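Local coordinates for protein glycinin (Glycine max, PDB 1OD5) that probably serves as a store of nitrogen and sulfur-containing amino acids in soybean seeds, assembled as a hexameric 11S globulin, at residues A[14-19]-A[36-41]; A[42-47]-A[145-150]; A[68-73]-A[120-125]; A[354-359]-A[446-451]. All coordinates share one frame; numbering follows the deposited sequence.

Interaction 1 (A[14-19]-A[36-41]); sequences NALEPD and HPELQC
Leu16 and His36 reach for one another from opposite directions, and one methyl of the leucine settles over the imidazole ring while the other lies at its rim. Leu16 CD1 sits over one face, 4.1 Å from the centroid of the His36 ring and 23° off its normal, a CH-pi contact displaced toward the rim; Leu16 CD2 comes 3.4 Å from His36 ND1. At its far edge the same ring meets the carboxylate of Asp19, whose plane stands steeply against it. His36 NE2 is a forked donor, 3.2 Å from both Asp19 OD1 and Asp19 OD2, each met on its syn side, with the straighter bond (160°) going to OD1. That oxygen also accepts from the backbone N of Asn33, so two donors grip it, and the adjacent negative charge would tend to favour a protonated imidazole. The ring gets there because CG lies beside the backbone N of His36, anti to the carbonyl carbon (chi1 -77°). With an alanine here, Asp19 would probably lose its mate on the helix side and the Leu16 methyls the ring they lie against.

The bent chain of Glu38 brings OE1 to within 3.0 Å of Asn14 N, a hydrogen bond received on the anti side of the carboxylate. Leu16 CD1 slides past Leu39 CD1 at 3.6 Å, while Leu39 rests on Leu420 and Val422. His36 holds the N-cap position of helix 37-42. The arrangement joins the loop before strand 20-24 to the helix after hairpin 20-31, where the N-terminal cupin domain meets strand 420-423 of the C-terminal one.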
loop_
_atom_site.group_PDB
_atom_site.type_symbol
_atom_site.label_atom_id
_atom_site.label_comp_id
_atom_site.label_asym_id
_atom_site.label_seq_id
_atom_site.Cartn_x
_atom_site.Cartn_y
_atom_site.Cartn_z
ATOM N N ASN A 14 -12.495 31.554 21.148
ATOM C CA ASN A 14 -12.450 32.945 20.718
ATOM C C ASN A 14 -12.091 33.150 19.257
ATOM O O ASN A 14 -11.346 32.358 18.686
ATOM C CB ASN A 14 -11.410 33.756 21.499
ATOM C CG ASN A 14 -11.761 34.082 22.942
ATOM O OD1 ASN A 14 -11.350 33.370 23.853
ATOM N ND2 ASN A 14 -12.524 35.142 23.198
ATOM N N ALA A 15 -12.543 34.261 18.650
ATOM C CA ALA A 15 -12.210 34.567 17.273
ATOM C C ALA A 15 -10.907 35.321 17.430
ATOM O O ALA A 15 -10.858 36.385 18.047
ATOM C CB ALA A 15 -13.253 35.476 16.656
ATOM N N LEU A 16 -9.825 34.771 16.896
ATOM C CA LEU A 16 -8.501 35.347 16.989
ATOM C C LEU A 16 -7.932 36.201 15.872
ATOM O O LEU A 16 -8.108 35.947 14.676
ATOM C CB LEU A 16 -7.516 34.209 17.262
ATOM C CG LEU A 16 -7.867 33.252 18.396
ATOM C CD1 LEU A 16 -6.873 32.105 18.419
ATOM C CD2 LEU A 16 -7.858 34.014 19.719
ATOM N N GLU A 17 -7.160 37.219 16.280
ATOM C CA GLU A 17 -6.513 38.113 15.333
ATOM C C GLU A 17 -5.008 37.999 15.522
ATOM O O GLU A 17 -4.571 37.393 16.498
ATOM C CB GLU A 17 -7.038 39.545 15.564
ATOM C CG GLU A 17 -8.504 39.596 15.169
ATOM C CD GLU A 17 -9.062 40.902 14.605
ATOM O OE1 GLU A 17 -8.391 41.582 13.804
ATOM O OE2 GLU A 17 -10.211 41.208 14.942
ATOM N N PRO A 18 -4.132 38.435 14.618
ATOM C CA PRO A 18 -2.691 38.360 14.815
ATOM C C PRO A 18 -2.302 39.177 16.041
ATOM O O PRO A 18 -2.995 40.141 16.382
ATOM C CB PRO A 18 -2.085 38.911 13.558
ATOM C CG PRO A 18 -3.180 38.767 12.542
ATOM C CD PRO A 18 -4.450 39.011 13.316
ATOM N N ASP A 19 -1.241 38.679 16.699
ATOM C CA ASP A 19 -0.615 39.233 17.915
ATOM C C ASP A 19 0.667 40.013 17.615
ATOM O O ASP A 19 0.830 41.146 18.059
ATOM C CB ASP A 19 -0.217 38.124 18.912
ATOM C CG ASP A 19 -1.365 37.228 19.366
ATOM O OD1 ASP A 19 -2.010 36.584 18.538
ATOM O OD2 ASP A 19 -1.632 37.162 20.565
ATOM N N HIS A 36 -2.196 30.372 22.395
ATOM C CA HIS A 36 -3.625 30.508 22.616
ATOM C C HIS A 36 -4.166 29.104 22.846
ATOM O O HIS A 36 -3.731 28.183 22.160
ATOM C CB HIS A 36 -4.354 31.085 21.414
ATOM C CG HIS A 36 -4.220 32.578 21.216
ATOM N ND1 HIS A 36 -5.054 33.552 21.568
ATOM C CD2 HIS A 36 -3.188 33.189 20.554
ATOM C CE1 HIS A 36 -4.575 34.701 21.146
ATOM N NE2 HIS A 36 -3.445 34.467 20.535
ATOM N N PRO A 37 -5.053 28.843 23.808
ATOM C CA PRO A 37 -5.600 27.533 24.112
ATOM C C PRO A 37 -6.232 26.808 22.908
ATOM O O PRO A 37 -6.092 25.599 22.774
ATOM C CB PRO A 37 -6.601 27.820 25.210
ATOM C CG PRO A 37 -6.092 29.062 25.855
ATOM C CD PRO A 37 -5.724 29.844 24.639
ATOM N N GLU A 38 -6.940 27.557 22.061
ATOM C CA GLU A 38 -7.603 27.046 20.876
ATOM C C GLU A 38 -6.568 26.499 19.919
ATOM O O GLU A 38 -6.725 25.378 19.486
ATOM C CB GLU A 38 -8.356 28.114 20.134
ATOM C CG GLU A 38 -9.383 28.812 20.985
ATOM C CD GLU A 38 -8.900 30.065 21.720
ATOM O OE1 GLU A 38 -9.731 30.870 22.120
ATOM O OE2 GLU A 38 -7.707 30.269 21.892
ATOM N N LEU A 39 -5.506 27.259 19.635
ATOM C CA LEU A 39 -4.435 26.884 18.755
ATOM C C LEU A 39 -3.686 25.699 19.295
ATOM O O LEU A 39 -3.220 24.855 18.523
ATOM C CB LEU A 39 -3.508 28.075 18.579
ATOM C CG LEU A 39 -3.675 28.881 17.294
ATOM C CD1 LEU A 39 -5.111 29.192 17.117
ATOM C CD2 LEU A 39 -2.925 30.181 17.324
ATOM N N GLN A 40 -3.585 25.588 20.627
ATOM C CA GLN A 40 -2.895 24.465 21.238
ATOM C C GLN A 40 -3.669 23.168 21.190
ATOM O O GLN A 40 -3.122 22.071 21.242
ATOM C CB GLN A 40 -2.580 24.759 22.676
ATOM C CG GLN A 40 -1.407 25.707 22.794
ATOM C CD GLN A 40 -1.026 25.778 24.257
ATOM O OE1 GLN A 40 -0.295 24.906 24.726
ATOM N NE2 GLN A 40 -1.524 26.757 25.023
ATOM N N CYS A 41 -4.978 23.283 21.117
ATOM C CA CYS A 41 -5.853 22.129 21.028
ATOM C C CYS A 41 -5.680 21.498 19.647
ATOM O O CYS A 41 -5.493 20.295 19.546
ATOM C CB CYS A 41 -7.238 22.641 21.254
ATOM S SG CYS A 41 -8.570 21.504 20.897
#

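Interaction 2 (A[42-47]-A[145-150]); sequences AGVTVS and LLDTSN
The flat carbonyl group of Gly43 is gripped from both of its faces by Ser149. Ser149 OG donates from one face at 2.7 Å to Gly43 O, and Ser149 N donates from the other, 3.0 Å from Gly43 O. Placed between its own backbone N and carbonyl carbon (chi1 67°), the serine hydroxyl lies close enough to its amide for both to converge on one oxygen. The carboxylate of Asp147 is the second flat group: Val44 CG1 approaches Asp147 OD1 at 3.6 Å, while Asn150 ND2 meets Asp147 OD2 from above the carboxylate plane, 35° out of it, at 3.0 Å.

Beyond this polar end the chains pair as antiparallel strands. Thr45 and Leu146 form a hydrogen-bonded pair, with Thr45 N 3.2 Å from Leu146 O and Leu146 N 2.9 Å from Thr45 O; Val46 and Leu145 are the non-hydrogen-bonded pair beside it. Thr45 CG2 and Leu146 CD1 lie side by side at 3.8 Å, and the two methyls of Leu145 spread over Val44 and Val46 on the other face.

Gly43 is the residue at which the chain leaves helix 37-42, with a positive phi, and a CB there would collide with Ser149 OG. On the partner chain, Asp147 centres an inverse gamma turn and begins a type I turn, so two bends meet where strands 45-51 and 140-146 part. The chemistry follows this geometry: aliphatic groups flank the ladder, while at its end a buried carbonyl that has no strand partner is satisfied by a serine amide and hydroxyl together.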
loop_
_atom_site.group_PDB
_atom_site.type_symbol
_atom_site.label_atom_id
_atom_site.label_comp_id
_atom_site.label_asym_id
_atom_site.label_seq_id
_atom_site.Cartn_x
_atom_site.Cartn_y
_atom_site.Cartn_z
ATOM N N ALA A 42 -5.623 22.384 18.628
ATOM C CA ALA A 42 -5.478 22.034 17.220
ATOM C C ALA A 42 -4.082 21.678 16.812
ATOM O O ALA A 42 -3.890 21.168 15.715
ATOM C CB ALA A 42 -5.904 23.178 16.311
ATOM N N GLY A 43 -3.111 22.017 17.651
ATOM C CA GLY A 43 -1.709 21.719 17.421
ATOM C C GLY A 43 -1.131 22.373 16.202
ATOM O O GLY A 43 -0.314 21.819 15.474
ATOM N N VAL A 44 -1.577 23.582 15.970
ATOM C CA VAL A 44 -1.139 24.351 14.821
ATOM C C VAL A 44 -0.992 25.800 15.265
ATOM O O VAL A 44 -1.419 26.127 16.375
ATOM C CB VAL A 44 -2.217 24.285 13.681
ATOM C CG1 VAL A 44 -2.581 22.860 13.315
ATOM C CG2 VAL A 44 -3.512 24.945 14.164
ATOM N N THR A 45 -0.398 26.644 14.402
ATOM C CA THR A 45 -0.282 28.090 14.614
ATOM C C THR A 45 -0.405 28.702 13.210
ATOM O O THR A 45 -0.232 28.006 12.214
ATOM C CB THR A 45 1.051 28.572 15.276
ATOM O OG1 THR A 45 0.804 29.962 15.434
ATOM C CG2 THR A 45 2.348 28.355 14.530
ATOM N N VAL A 46 -0.740 29.992 13.048
ATOM C CA VAL A 46 -0.930 30.581 11.735
ATOM C C VAL A 46 -0.036 31.778 11.584
ATOM O O VAL A 46 0.340 32.401 12.558
ATOM C CB VAL A 46 -2.403 30.953 11.633
ATOM C CG1 VAL A 46 -2.728 31.537 10.264
ATOM C CG2 VAL A 46 -3.253 29.718 11.868
ATOM N N SER A 47 0.237 32.132 10.332
ATOM C CA SER A 47 1.082 33.252 9.956
ATOM C C SER A 47 0.576 33.916 8.686
ATOM O O SER A 47 0.354 33.216 7.719
ATOM C CB SER A 47 2.457 32.696 9.772
ATOM O OG SER A 47 3.314 33.663 9.226
ATOM N N LEU A 145 -0.906 27.945 7.387
ATOM C CA LEU A 145 -1.199 27.124 8.536
ATOM C C LEU A 145 0.079 26.371 8.776
ATOM O O LEU A 145 0.441 25.555 7.945
ATOM C CB LEU A 145 -2.311 26.193 8.171
ATOM C CG LEU A 145 -3.067 25.219 9.096
ATOM C CD1 LEU A 145 -2.183 24.058 9.522
ATOM C CD2 LEU A 145 -3.619 26.014 10.259
ATOM N N LEU A 146 0.808 26.602 9.864
ATOM C CA LEU A 146 2.039 25.903 10.151
ATOM C C LEU A 146 1.595 24.734 11.000
ATOM O O LEU A 146 1.088 24.925 12.094
ATOM C CB LEU A 146 2.988 26.805 10.932
ATOM C CG LEU A 146 3.152 28.298 10.614
ATOM C CD1 LEU A 146 4.389 28.791 11.323
ATOM C CD2 LEU A 146 3.373 28.544 9.155
ATOM N N ASP A 147 1.730 23.498 10.551
ATOM C CA ASP A 147 1.261 22.359 11.332
ATOM C C ASP A 147 2.367 21.776 12.177
ATOM O O ASP A 147 2.929 20.727 11.897
ATOM C CB ASP A 147 0.690 21.383 10.325
ATOM C CG ASP A 147 -0.002 20.174 10.891
ATOM O OD1 ASP A 147 -0.565 20.216 11.990
ATOM O OD2 ASP A 147 0.049 19.175 10.186
ATOM N N THR A 148 2.654 22.476 13.278
ATOM C CA THR A 148 3.718 22.089 14.183
ATOM C C THR A 148 3.467 20.785 14.884
ATOM O O THR A 148 4.428 20.127 15.265
ATOM C CB THR A 148 3.926 23.235 15.174
ATOM O OG1 THR A 148 2.670 23.482 15.755
ATOM C CG2 THR A 148 4.387 24.527 14.519
ATOM N N SER A 149 2.226 20.344 15.043
ATOM C CA SER A 149 2.009 19.069 15.689
ATOM C C SER A 149 2.159 17.865 14.724
ATOM O O SER A 149 1.997 16.704 15.115
ATOM C CB SER A 149 0.615 19.048 16.314
ATOM O OG SER A 149 -0.456 19.079 15.365
ATOM N N ASN A 150 2.536 18.100 13.453
ATOM C CA ASN A 150 2.666 17.039 12.456
ATOM C C ASN A 150 3.608 15.893 12.759
ATOM O O ASN A 150 4.692 16.197 13.236
ATOM C CB ASN A 150 3.081 17.665 11.146
ATOM C CG ASN A 150 2.850 16.699 10.001
ATOM O OD1 ASN A 150 3.723 15.990 9.519
ATOM N ND2 ASN A 150 1.594 16.627 9.594
#

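Interaction 3 (A[68-73]-A[120-125]); sequences IIVVQG and DVLVIP
Ile68 and Ile124 touch because their torsions send the delta-carbon branches into a common space. In Ile68, CG1 lies anti to the carbonyl carbon (chi1 -48°) and the chain then runs extended, so that CD1 arrives 3.8 Å from Ile124 CG1; the Ile124 chain folds back instead, keeping its own CD1 near the same methyl. Leu122 is less relaxed, since its chi2 of 103° falls away from a staggered value, yet this turn brings Leu122 CD1 to 3.7 Å from Val70 CG2.

Beneath these contacts runs a regular antiparallel ladder, its strands directed 147° apart. Ile68 and Leu122 form the hydrogen-bonded pair: Ile68 N is 2.8 Å from Leu122 O, and Leu122 N is 2.9 Å from Ile68 O. A third bond, Val70 N to Asp120 O at 2.9 Å, continues the series. Between them Ile69 and Val121 make a non-hydrogen-bonded pair, and Val121 CA supplies a CA-H...O contact to Ile68 O at 3.2 Å. On its other flank strand 66-72 pairs with 140-146, where Val71 and Gln72 both face Val141 in a classic beta bulge.

Leu122 packs on Ile77, and Ile124 on Ile77 and Phe79, of strand 74-79 from the facing sheet, whereas Ile69 and Val121 meet Ile334. The Ile68 side chain lies about 4 Å from a bound carbonate held by Arg49, His57, Tyr130 and Thr132. Aliphatic strands lining the space between two antiparallel sheets, with a small pocket inside, are the signature of the cupin beta-barrel, here that of the N-terminal domain.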
loop_
_atom_site.group_PDB
_atom_site.type_symbol
_atom_site.label_atom_id
_atom_site.label_comp_id
_atom_site.label_asym_id
_atom_site.label_seq_id
_atom_site.Cartn_x
_atom_site.Cartn_y
_atom_site.Cartn_z
ATOM N N ILE A 68 -0.763 26.854 2.551
ATOM C CA ILE A 68 -0.914 28.264 2.356
ATOM C C ILE A 68 -2.017 28.707 1.427
ATOM O O ILE A 68 -1.988 28.242 0.299
ATOM C CB ILE A 68 0.434 28.799 1.828
ATOM C CG1 ILE A 68 1.593 28.281 2.658
ATOM C CG2 ILE A 68 0.377 30.333 1.801
ATOM C CD1 ILE A 68 2.950 28.865 2.272
ATOM N N ILE A 69 -3.013 29.526 1.754
ATOM C CA ILE A 69 -3.932 29.928 0.719
ATOM C C ILE A 69 -3.553 31.357 0.336
ATOM O O ILE A 69 -3.300 32.182 1.201
ATOM C CB ILE A 69 -5.403 29.836 1.197
ATOM C CG1 ILE A 69 -6.272 30.266 -0.000
ATOM C CG2 ILE A 69 -5.670 30.689 2.437
ATOM C CD1 ILE A 69 -7.777 30.085 0.135
ATOM N N VAL A 70 -3.416 31.677 -0.951
ATOM C CA VAL A 70 -3.090 32.997 -1.444
ATOM C C VAL A 70 -4.424 33.702 -1.584
ATOM O O VAL A 70 -5.282 33.254 -2.345
ATOM C CB VAL A 70 -2.403 32.894 -2.811
ATOM C CG1 VAL A 70 -2.248 34.250 -3.433
ATOM C CG2 VAL A 70 -1.047 32.266 -2.639
ATOM N N VAL A 71 -4.668 34.773 -0.819
ATOM C CA VAL A 71 -5.929 35.507 -0.906
ATOM C C VAL A 71 -5.809 36.772 -1.783
ATOM O O VAL A 71 -6.828 37.369 -2.115
ATOM C CB VAL A 71 -6.442 35.871 0.547
ATOM C CG1 VAL A 71 -6.461 34.620 1.444
ATOM C CG2 VAL A 71 -5.539 36.885 1.196
ATOM N N GLN A 72 -4.637 37.253 -2.199
ATOM C CA GLN A 72 -4.550 38.428 -3.044
ATOM C C GLN A 72 -3.212 38.397 -3.749
ATOM O O GLN A 72 -2.212 37.920 -3.211
ATOM C CB GLN A 72 -4.637 39.679 -2.212
ATOM C CG GLN A 72 -4.766 40.981 -2.979
ATOM C CD GLN A 72 -4.556 42.204 -2.086
ATOM O OE1 GLN A 72 -5.395 42.533 -1.246
ATOM N NE2 GLN A 72 -3.443 42.923 -2.241
ATOM N N GLY A 73 -3.200 38.849 -4.998
ATOM C CA GLY A 73 -1.981 38.897 -5.785
ATOM C C GLY A 73 -1.640 37.615 -6.522
ATOM O O GLY A 73 -2.326 36.600 -6.472
ATOM N N ASP A 120 -5.383 30.037 -5.000
ATOM C CA ASP A 120 -4.533 28.865 -4.926
ATOM C C ASP A 120 -4.051 28.497 -3.538
ATOM O O ASP A 120 -3.778 29.343 -2.701
ATOM C CB ASP A 120 -3.294 29.051 -5.755
ATOM C CG ASP A 120 -3.523 29.158 -7.262
ATOM O OD1 ASP A 120 -4.644 28.963 -7.740
ATOM O OD2 ASP A 120 -2.546 29.443 -7.956
ATOM N N VAL A 121 -3.904 27.212 -3.314
ATOM C CA VAL A 121 -3.417 26.662 -2.071
ATOM C C VAL A 121 -2.037 26.120 -2.385
ATOM O O VAL A 121 -1.845 25.576 -3.464
ATOM C CB VAL A 121 -4.286 25.529 -1.609
ATOM C CG1 VAL A 121 -3.656 24.831 -0.420
ATOM C CG2 VAL A 121 -5.609 26.086 -1.165
ATOM N N LEU A 122 -1.032 26.233 -1.519
ATOM C CA LEU A 122 0.277 25.723 -1.799
ATOM C C LEU A 122 0.715 24.930 -0.608
ATOM O O LEU A 122 0.368 25.245 0.511
ATOM C CB LEU A 122 1.289 26.813 -2.028
ATOM C CG LEU A 122 1.165 27.591 -3.315
ATOM C CD1 LEU A 122 0.542 28.936 -3.049
ATOM C CD2 LEU A 122 2.544 27.819 -3.900
ATOM N N VAL A 123 1.466 23.868 -0.821
ATOM C CA VAL A 123 1.934 23.033 0.268
ATOM C C VAL A 123 3.441 23.090 0.178
ATOM O O VAL A 123 4.014 22.980 -0.904
ATOM C CB VAL A 123 1.392 21.583 0.078
ATOM C CG1 VAL A 123 1.719 20.673 1.248
ATOM C CG2 VAL A 123 -0.137 21.669 -0.010
ATOM N N ILE A 124 4.083 23.361 1.309
ATOM C CA ILE A 124 5.527 23.433 1.395
ATOM C C ILE A 124 5.887 22.192 2.189
ATOM O O ILE A 124 5.390 21.997 3.301
ATOM C CB ILE A 124 5.989 24.676 2.164
ATOM C CG1 ILE A 124 5.298 25.936 1.651
ATOM C CG2 ILE A 124 7.512 24.753 2.055
ATOM C CD1 ILE A 124 5.571 26.365 0.203
ATOM N N PRO A 125 6.694 21.283 1.644
ATOM C CA PRO A 125 7.143 20.092 2.345
ATOM C C PRO A 125 8.070 20.345 3.541
ATOM O O PRO A 125 8.840 21.310 3.511
ATOM C CB PRO A 125 7.779 19.287 1.213
ATOM C CG PRO A 125 7.127 19.806 -0.045
ATOM C CD PRO A 125 7.095 21.265 0.238
#

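Interaction 4 (A[354-359]-A[446-451]); sequences NSLTLP and HHNAVS
An Asx turn at Asn354 opens the loop that meets His447 and Asn448: its OD1 accepts from Leu356 N at 3.0 Å, the donor standing above the plane of the amide carbonyl. The turn presents Ser355 to His447 by two bonds. Ser355 N lies 3.0 Å from His447 O, almost in line with the carbonyl, and Ser355 OG is 3.0 Å from His447 ND1, in the ring plane at its edge; either could supply the proton. His446 ND1 sits over one face of the His447 ring and receives Asn448 N at 3.1 Å.

Asn354 and Asn448 run side by side with their amide planes 73° apart; Asn354 ND2 comes 3.3 Å from Asn448 OD1, but the angle is poor for a hydrogen bond. Asn354 ND2 instead donates to Glu323 O of a second subunit and, at 3.2 Å, to a water that donates to Ala449 O. An alanine in place of Asn354 would probably leave that water and Glu323 O without this donor and free the turn at Leu356 to shift.

The contact lies at a subunit boundary, where Leu356 packs on Ile325 of the second subunit. Within the chain it ties the loop between strand 348-353 and helix 361-364, whose Arg362 touches Ser355 and His447, to the link from strand 437-444 to strand 451-453.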
loop_
_atom_site.group_PDB
_atom_site.type_symbol
_atom_site.label_atom_id
_atom_site.label_comp_id
_atom_site.label_asym_id
_atom_site.label_seq_id
_atom_site.Cartn_x
_atom_site.Cartn_y
_atom_site.Cartn_z
ATOM N N ASN A 354 -8.181 17.702 -1.042
ATOM C CA ASN A 354 -7.601 16.650 -0.214
ATOM C C ASN A 354 -6.621 15.808 -1.017
ATOM O O ASN A 354 -6.279 16.176 -2.142
ATOM C CB ASN A 354 -8.707 15.759 0.364
ATOM C CG ASN A 354 -9.647 15.154 -0.681
ATOM O OD1 ASN A 354 -9.298 14.937 -1.844
ATOM N ND2 ASN A 354 -10.878 14.847 -0.298
ATOM N N SER A 355 -6.190 14.664 -0.488
ATOM C CA SER A 355 -5.228 13.856 -1.183
ATOM C C SER A 355 -5.714 13.124 -2.445
ATOM O O SER A 355 -4.897 12.488 -3.113
ATOM C CB SER A 355 -4.641 12.870 -0.198
ATOM O OG SER A 355 -5.682 12.046 0.277
ATOM N N LEU A 356 -7.008 13.184 -2.798
ATOM C CA LEU A 356 -7.499 12.544 -4.013
ATOM C C LEU A 356 -7.348 13.541 -5.147
ATOM O O LEU A 356 -7.521 13.206 -6.306
ATOM C CB LEU A 356 -8.975 12.153 -3.935
ATOM C CG LEU A 356 -9.505 11.300 -2.782
ATOM C CD1 LEU A 356 -10.752 10.621 -3.249
ATOM C CD2 LEU A 356 -8.575 10.171 -2.406
ATOM N N THR A 357 -7.012 14.775 -4.803
ATOM C CA THR A 357 -6.812 15.835 -5.742
ATOM C C THR A 357 -5.354 16.174 -5.751
ATOM O O THR A 357 -4.773 16.382 -6.809
ATOM C CB THR A 357 -7.595 17.034 -5.313
ATOM O OG1 THR A 357 -8.957 16.651 -5.376
ATOM C CG2 THR A 357 -7.308 18.247 -6.150
ATOM N N LEU A 358 -4.683 16.232 -4.614
ATOM C CA LEU A 358 -3.277 16.613 -4.631
ATOM C C LEU A 358 -2.551 15.555 -3.847
ATOM O O LEU A 358 -2.616 15.594 -2.627
ATOM C CB LEU A 358 -3.212 18.002 -4.009
ATOM C CG LEU A 358 -1.996 18.889 -4.047
ATOM C CD1 LEU A 358 -1.759 19.345 -5.469
ATOM C CD2 LEU A 358 -2.237 20.136 -3.200
ATOM N N PRO A 359 -1.920 14.546 -4.480
ATOM C CA PRO A 359 -1.335 13.378 -3.821
ATOM C C PRO A 359 -0.307 13.624 -2.723
ATOM O O PRO A 359 -0.263 12.842 -1.779
ATOM C CB PRO A 359 -0.775 12.533 -4.969
ATOM C CG PRO A 359 -1.766 12.849 -6.054
ATOM C CD PRO A 359 -1.918 14.355 -5.934
ATOM N N HIS A 446 -6.104 16.401 8.602
ATOM C CA HIS A 446 -6.182 15.024 8.133
ATOM C C HIS A 446 -6.034 15.112 6.613
ATOM O O HIS A 446 -6.521 16.076 6.013
ATOM C CB HIS A 446 -7.489 14.373 8.447
ATOM C CG HIS A 446 -7.372 12.861 8.231
ATOM N ND1 HIS A 446 -7.545 12.125 7.127
ATOM C CD2 HIS A 446 -7.016 11.997 9.237
ATOM C CE1 HIS A 446 -7.306 10.873 7.436
ATOM N NE2 HIS A 446 -6.992 10.812 8.703
ATOM N N HIS A 447 -5.391 14.153 5.916
ATOM C CA HIS A 447 -5.218 14.247 4.465
ATOM C C HIS A 447 -6.478 14.069 3.625
ATOM O O HIS A 447 -6.566 14.464 2.462
ATOM C CB HIS A 447 -4.164 13.224 4.044
ATOM C CG HIS A 447 -4.628 11.776 4.044
ATOM N ND1 HIS A 447 -5.273 11.128 3.071
ATOM C CD2 HIS A 447 -4.468 10.915 5.098
ATOM C CE1 HIS A 447 -5.519 9.910 3.498
ATOM N NE2 HIS A 447 -5.031 9.795 4.712
ATOM N N ASN A 448 -7.434 13.421 4.276
ATOM C CA ASN A 448 -8.719 13.150 3.711
ATOM C C ASN A 448 -9.737 13.298 4.844
ATOM O O ASN A 448 -10.254 12.332 5.404
ATOM C CB ASN A 448 -8.677 11.749 3.149
ATOM C CG ASN A 448 -9.839 11.515 2.225
ATOM O OD1 ASN A 448 -10.661 12.386 1.949
ATOM N ND2 ASN A 448 -9.927 10.298 1.727
ATOM N N ALA A 449 -10.052 14.550 5.168
ATOM C CA ALA A 449 -10.965 14.852 6.239
ATOM C C ALA A 449 -12.411 14.741 5.856
ATOM O O ALA A 449 -12.805 15.286 4.836
ATOM C CB ALA A 449 -10.725 16.269 6.743
ATOM N N VAL A 450 -13.206 14.000 6.628
ATOM C CA VAL A 450 -14.624 13.859 6.337
ATOM C C VAL A 450 -15.507 14.465 7.400
ATOM O O VAL A 450 -15.238 14.380 8.590
ATOM C CB VAL A 450 -15.100 12.376 6.180
ATOM C CG1 VAL A 450 -14.418 11.772 4.972
ATOM C CG2 VAL A 450 -14.725 11.521 7.359
ATOM N N SER A 451 -16.586 15.057 6.897
ATOM C CA SER A 451 -17.579 15.668 7.724
ATOM C C SER A 451 -18.897 14.981 7.510
ATOM O O SER A 451 -19.066 14.146 6.636
ATOM C CB SER A 451 -17.733 17.139 7.391
ATOM O OG SER A 451 -18.286 17.338 6.117
HETATM O O HOH W 1 -11.148 15.961 2.676
#

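Burial and chemistry change together across the four contacts. Interactions 2 and 3 are buried and rest on antiparallel ladders of one sheet, in which strands 140-146 and 66-72 are neighbours; along the chain, interaction 3 is nested inside the loop closed by interaction 2. Interactions 1 and 4 are only partly buried, involve loops, and rely on histidines paired with polar side chains. Interaction 1 runs straight into interaction 2, since helix 37-42 leads to strand 45-51 and Leu39 O probably accepts a hydrogen bond from Val44 N. Interaction 4 belongs to the second cupin range and meets a second subunit, which interactions 2 and 3 do not, yet Leu358 packs on Val123 of interaction 3, bringing the two ranges together.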